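Local coordinates for protein Methylcobalamin\: coenzyme M methyltransferase (Methanosarcina mazei, PDB 4AY7) that transfers the methyl group of a methylated corrinoid to coenzyme M in methanogenesis, as a zinc-dependent enzyme with a TIM-barrel fold, at residues P302-K305 and I306-E309; N250-P253 and I254-D257. One frame throughout, in Å; residues are numbered along the deposited sequence.

Contact 1. Residues P302-K305 and I306-E309; sequences PVDK and IKAE
The carboxylate of E309 lies beside the side chain of K305, one helical turn earlier. K305 O stands over one face of the carboxylate, and K305 CG and CD lie on that same side, over the OE2 end. There OE2 comes within 3.2 Å of K305 CE, while OE1 turns to a hydrogen bond with T297 OG1. K305 NZ is 4.3 Å from E309 OE2, too far for a salt bridge, and the closer touch is made by methylene groups. K305 sends CG anti to its backbone N (chi1 -174°), which carries the long chain along the helix past E309. A lysine suits this partly exposed position, since its aliphatic part packs and its ammonium can stay near an acid.

The D304 carboxylate is met at OD1, with K307 CE 3.9 Å from OD1, only moderately out of the carboxylate plane. K307 NZ makes its salt bridge with E345 and lies 4.5 Å from D304 OD1, beyond salt-bridge range. An acid in the first turn would also probably be favoured by the helix dipole.

The backbone is regular from the N-cap onward: P302, preceded by a cis peptide, holds that position, and its carbonyl O accepts I306 N at 3.2 Å. K307 N follows with a bond to V303 O of 2.9 Å. A308 CB rests 3.4 Å from D304 O, and its small methyl suits an exposed place on the helix.

V303 and I306 give the turn its apolar side, pressing on N335 and A338 of helix 333-346, and I306 also meets T297 and L298 of helix 294-298, so helix 303-315 packs against both.

Contact 2. Residues N250-P253 and I254-D257; sequences NVNP and ILSD
V251 and I254 meet where the chain turns into helix 252-259, the helix of the beta-alpha-beta unit that runs from strand 242-246 to strand 265-267. The carbonyl O of V251 accepts I254 N at 3.0 Å, from 45° above its plane, and L255 N adds weak bonds to V251 O and N252 O. The first turn is therefore irregular and weakly bonded, with an i to i+3 bond as its straightest link. P253 suits it, having no N-H to offer at a position where the helix has not yet supplied an acceptor.

I254 places CG1 between its backbone N and carbonyl carbon (chi1 64°), which brings CG1 to 3.4 Å from V251 O and 4.0 Å from V251 CB. Its beta-branched chain also touches P216, P221 and F224. With the branched chain cut back to an alanine, V251 CB would probably lose its apolar neighbour and a gap would open toward P221 and F224.

L255 lies alongside N252, with CD2 3.8 Å from OD1 of the amide, whose ND2 bonds to I272 O. An asparagine can thus lie against leucine and still tie the helix start to a loop. L255 itself packs on V281 and I282 of helix 275-282.

A water bridges N252 O and S256 N: it donates to N252 O at 2.6 Å and accepts from S256 N at 3.0 Å. D257 OD2 approaches P253 O only to 3.9 Å. R225 NH1 links these two oxygens through a salt bridge to the aspartate and a weak bond to the carbonyl.

The V251 side chain is about 8 Å from the zinc ion held by H246, C248 and C325, so this is the turn that leads from strand 242-246, whose end supplies H246 to the zinc, through C248 into its outer helix, as in a TIM barrel.

Overall arrangement
Contact 2 (250-257) closes before contact 1 (302-309) opens, and both belong to the same URO-D-type barrel of a single chain. Their centres are 27 Å apart and the nearest atoms about 15 Å, so they do not touch. Each is the start of a barrel helix, contact 2 following strand 242-246 and contact 1 preceding strand 320-323, and those strands belong to one parallel sheet, with strands 265-267 and 287-292 between them. Contact 1 is at the surface, away from the zinc site, whereas contact 2 is partly buried near the zinc. The two helices thus belong to the outer layer around the barrel that carries the metal site.

Contact 1. Residues P302-K305 and I306-E309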
ATOM      1  N   PRO A 302       0.592  20.618 -13.614  1.00 26.49           N
ATOM      2  CA  PRO A 302       1.294  21.561 -12.729  1.00 26.83           C
ATOM      3  C   PRO A 302       0.727  21.646 -11.316  1.00 26.12           C
ATOM      4  O   PRO A 302      -0.269  20.924 -10.962  1.00 25.56           O
ATOM      5  CB  PRO A 302       1.088  22.890 -13.422  1.00 27.17           C
ATOM      6  CG  PRO A 302      -0.225  22.722 -14.042  1.00 27.63           C
ATOM      7  CD  PRO A 302      -0.248  21.339 -14.578  1.00 27.12           C
ATOM      8  N   VAL A 303       1.394  22.454 -10.492  1.00 25.96           N
ATOM      9  CA  VAL A 303       1.041  22.530  -9.070  1.00 25.80           C
ATOM     10  C   VAL A 303      -0.466  22.891  -8.906  1.00 26.16           C
ATOM     11  O   VAL A 303      -1.194  22.362  -8.068  1.00 25.35           O
ATOM     12  CB  VAL A 303       2.006  23.526  -8.337  1.00 26.30           C
ATOM     13  CG1 VAL A 303       1.344  24.049  -7.062  1.00 26.81           C
ATOM     14  CG2 VAL A 303       3.344  22.821  -7.986  1.00 26.07           C
ATOM     15  N   ASP A 304      -0.940  23.817  -9.711  1.00 27.50           N
ATOM     16  CA  ASP A 304      -2.310  24.274  -9.548  1.00 28.58           C
ATOM     17  C   ASP A 304      -3.348  23.266  -9.931  1.00 27.20           C
ATOM     18  O   ASP A 304      -4.473  23.336  -9.402  1.00 25.99           O
ATOM     19  CB  ASP A 304      -2.564  25.582 -10.316  1.00 31.34           C
ATOM     20  CG  ASP A 304      -1.850  26.764  -9.688  1.00 34.63           C
ATOM     21  OD1 ASP A 304      -1.420  26.629  -8.511  1.00 36.14           O
ATOM     22  OD2 ASP A 304      -1.720  27.827 -10.352  1.00 36.56           O
ATOM     23  N   LYS A 305      -2.983  22.324 -10.821  1.00 26.31           N
ATOM     24  CA  LYS A 305      -3.870  21.228 -11.155  1.00 25.66           C
ATOM     25  C   LYS A 305      -3.954  20.201 -10.028  1.00 24.29           C
ATOM     26  O   LYS A 305      -5.035  19.663  -9.695  1.00 24.80           O
ATOM     27  CB  LYS A 305      -3.462  20.642 -12.452  1.00 27.33           C
ATOM     28  CG  LYS A 305      -4.343  19.559 -13.050  1.00 28.45           C
ATOM     29  CD  LYS A 305      -3.475  18.669 -13.962  1.00 30.40           C
ATOM     30  CE  LYS A 305      -4.215  17.397 -14.475  1.00 31.37           C
ATOM     31  NZ  LYS A 305      -4.388  17.525 -15.944  1.00 35.42           N
ATOM     32  N   ILE A 306      -2.820  19.941  -9.371  1.00 23.38           N
ATOM     33  CA  ILE A 306      -2.753  19.078  -8.188  1.00 22.02           C
ATOM     34  C   ILE A 306      -3.624  19.706  -7.090  1.00 22.68           C
ATOM     35  O   ILE A 306      -4.451  18.993  -6.495  1.00 21.14           O
ATOM     36  CB  ILE A 306      -1.323  18.850  -7.724  1.00 21.22           C
ATOM     37  CG1 ILE A 306      -0.545  18.134  -8.826  1.00 21.15           C
ATOM     38  CG2 ILE A 306      -1.207  18.172  -6.342  1.00 19.99           C
ATOM     39  CD1 ILE A 306       1.007  18.208  -8.663  1.00 21.06           C
ATOM     40  N   LYS A 307      -3.494  21.004  -6.848  1.00 23.58           N
ATOM     41  CA  LYS A 307      -4.279  21.655  -5.754  1.00 24.69           C
ATOM     42  C   LYS A 307      -5.770  21.633  -6.056  1.00 24.23           C
ATOM     43  O   LYS A 307      -6.555  21.309  -5.176  1.00 23.33           O
ATOM     44  CB  LYS A 307      -3.809  23.055  -5.397  1.00 26.31           C
ATOM     45  CG  LYS A 307      -2.362  23.098  -4.898  1.00 27.66           C
ATOM     46  CD  LYS A 307      -2.046  24.311  -4.024  1.00 29.65           C
ATOM     47  CE  LYS A 307      -2.021  25.583  -4.793  1.00 32.23           C
ATOM     48  NZ  LYS A 307      -1.678  26.839  -3.993  1.00 34.56           N
ATOM     49  N   ALA A 308      -6.127  21.882  -7.298  1.00 24.17           N
ATOM     50  CA  ALA A 308      -7.505  21.821  -7.713  1.00 24.81           C
ATOM     51  C   ALA A 308      -8.160  20.425  -7.497  1.00 24.00           C
ATOM     52  O   ALA A 308      -9.297  20.318  -6.982  1.00 23.33           O
ATOM     53  CB  ALA A 308      -7.671  22.276  -9.151  1.00 25.31           C
ATOM     54  N   GLU A 309      -7.471  19.368  -7.877  1.00 24.61           N
ATOM     55  CA  GLU A 309      -8.001  18.013  -7.767  1.00 24.26           C
ATOM     56  C   GLU A 309      -7.984  17.562  -6.330  1.00 22.87           C
ATOM     57  O   GLU A 309      -8.878  16.832  -5.943  1.00 22.57           O
ATOM     58  CB  GLU A 309      -7.231  17.036  -8.693  1.00 26.55           C
ATOM     59  CG  GLU A 309      -7.535  17.405 -10.157  1.00 29.00           C
ATOM     60  CD  GLU A 309      -6.710  16.581 -11.164  1.00 32.13           C
ATOM     61  OE1 GLU A 309      -6.114  15.537 -10.753  1.00 31.32           O
ATOM     62  OE2 GLU A 309      -6.647  17.007 -12.373  1.00 34.50           O
TER

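Contact 2. Residues N250-P253 and I254-D257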
ATOM      1  N   ASN A 250      -9.819  -0.181 -12.236  1.00 31.24           N
ATOM      2  CA  ASN A 250     -11.280   0.099 -12.282  1.00 32.00           C
ATOM      3  C   ASN A 250     -11.984  -0.854 -11.282  1.00 27.63           C
ATOM      4  O   ASN A 250     -12.546  -1.858 -11.681  1.00 28.71           O
ATOM      5  CB  ASN A 250     -11.767  -0.163 -13.730  1.00 36.77           C
ATOM      6  CG  ASN A 250     -10.814   0.426 -14.785  1.00 41.29           C
ATOM      7  OD1 ASN A 250     -10.832   1.626 -15.024  1.00 44.99           O
ATOM      8  ND2 ASN A 250      -9.946  -0.406 -15.375  1.00 41.23           N
ATOM      9  N   VAL A 251     -11.879  -0.549  -9.993  1.00 24.32           N
ATOM     10  CA  VAL A 251     -12.443  -1.363  -8.933  1.00 22.53           C
ATOM     11  C   VAL A 251     -13.929  -1.092  -8.662  1.00 22.82           C
ATOM     12  O   VAL A 251     -14.433  -1.696  -7.761  1.00 23.00           O
ATOM     13  CB  VAL A 251     -11.686  -1.212  -7.581  1.00 21.68           C
ATOM     14  CG1 VAL A 251     -10.284  -1.738  -7.683  1.00 22.50           C
ATOM     15  CG2 VAL A 251     -11.635   0.233  -7.079  1.00 21.94           C
ATOM     16  N   ASN A 252     -14.649  -0.218  -9.394  1.00 23.43           N
ATOM     17  CA  ASN A 252     -16.066  -0.021  -9.044  1.00 24.22           C
ATOM     18  C   ASN A 252     -16.907  -1.309  -8.931  1.00 24.21           C
ATOM     19  O   ASN A 252     -17.797  -1.388  -8.062  1.00 23.36           O
ATOM     20  CB  ASN A 252     -16.766   0.954  -9.963  1.00 26.85           C
ATOM     21  CG  ASN A 252     -16.410   2.395  -9.638  1.00 27.69           C
ATOM     22  OD1 ASN A 252     -16.135   2.719  -8.502  1.00 28.98           O
ATOM     23  ND2 ASN A 252     -16.270   3.201 -10.649  1.00 29.31           N
ATOM     24  N   PRO A 253     -16.616  -2.332  -9.771  1.00 23.46           N
ATOM     25  CA  PRO A 253     -17.491  -3.540  -9.712  1.00 23.90           C
ATOM     26  C   PRO A 253     -17.295  -4.394  -8.462  1.00 23.11           C
ATOM     27  O   PRO A 253     -18.145  -5.220  -8.159  1.00 25.36           O
ATOM     28  CB  PRO A 253     -17.146  -4.301 -10.974  1.00 24.85           C
ATOM     29  CG  PRO A 253     -16.460  -3.292 -11.882  1.00 25.09           C
ATOM     30  CD  PRO A 253     -15.819  -2.262 -11.015  1.00 24.12           C
ATOM     31  N   ILE A 254     -16.307  -4.041  -7.653  1.00 21.85           N
ATOM     32  CA  ILE A 254     -16.044  -4.676  -6.395  1.00 21.21           C
ATOM     33  C   ILE A 254     -15.853  -3.748  -5.237  1.00 20.65           C
ATOM     34  O   ILE A 254     -15.608  -4.218  -4.134  1.00 19.42           O
ATOM     35  CB  ILE A 254     -14.724  -5.569  -6.459  1.00 20.28           C
ATOM     36  CG1 ILE A 254     -13.427  -4.753  -6.728  1.00 19.43           C
ATOM     37  CG2 ILE A 254     -14.910  -6.748  -7.430  1.00 21.37           C
ATOM     38  CD1 ILE A 254     -12.137  -5.545  -6.469  1.00 19.17           C
ATOM     39  N   LEU A 255     -15.971  -2.436  -5.470  1.00 21.68           N
ATOM     40  CA  LEU A 255     -15.817  -1.447  -4.413  1.00 21.21           C
ATOM     41  C   LEU A 255     -16.670  -1.752  -3.196  1.00 21.91           C
ATOM     42  O   LEU A 255     -16.177  -1.680  -2.088  1.00 20.98           O
ATOM     43  CB  LEU A 255     -16.107  -0.041  -4.953  1.00 21.50           C
ATOM     44  CG  LEU A 255     -15.698   1.097  -4.041  1.00 21.26           C
ATOM     45  CD1 LEU A 255     -14.217   0.954  -3.628  1.00 20.31           C
ATOM     46  CD2 LEU A 255     -15.955   2.438  -4.760  1.00 21.10           C
ATOM     47  N   SER A 256     -17.948  -2.066  -3.395  1.00 23.70           N
ATOM     48  CA  SER A 256     -18.846  -2.382  -2.264  1.00 24.32           C
ATOM     49  C   SER A 256     -18.405  -3.668  -1.514  1.00 24.83           C
ATOM     50  O   SER A 256     -18.392  -3.697  -0.305  1.00 25.48           O
ATOM     51  CB  SER A 256     -20.324  -2.477  -2.733  1.00 26.48           C
ATOM     52  OG  SER A 256     -21.176  -2.632  -1.629  1.00 26.96           O
ATOM     53  N   ASP A 257     -17.849  -4.620  -2.247  1.00 24.68           N
ATOM     54  CA  ASP A 257     -17.292  -5.872  -1.679  1.00 25.21           C
ATOM     55  C   ASP A 257     -16.007  -5.575  -0.928  1.00 22.82           C
ATOM     56  O   ASP A 257     -15.816  -6.121   0.140  1.00 22.09           O
ATOM     57  CB  ASP A 257     -17.059  -6.895  -2.766  1.00 27.34           C
ATOM     58  CG  ASP A 257     -18.315  -7.256  -3.507  1.00 30.17           C
ATOM     59  OD1 ASP A 257     -19.194  -7.790  -2.830  1.00 31.23           O
ATOM     60  OD2 ASP A 257     -18.426  -7.009  -4.749  1.00 32.48           O
TER
HETATM   61  O   HOH W   1     -19.300  -2.132  -6.067  1.00 24.37           O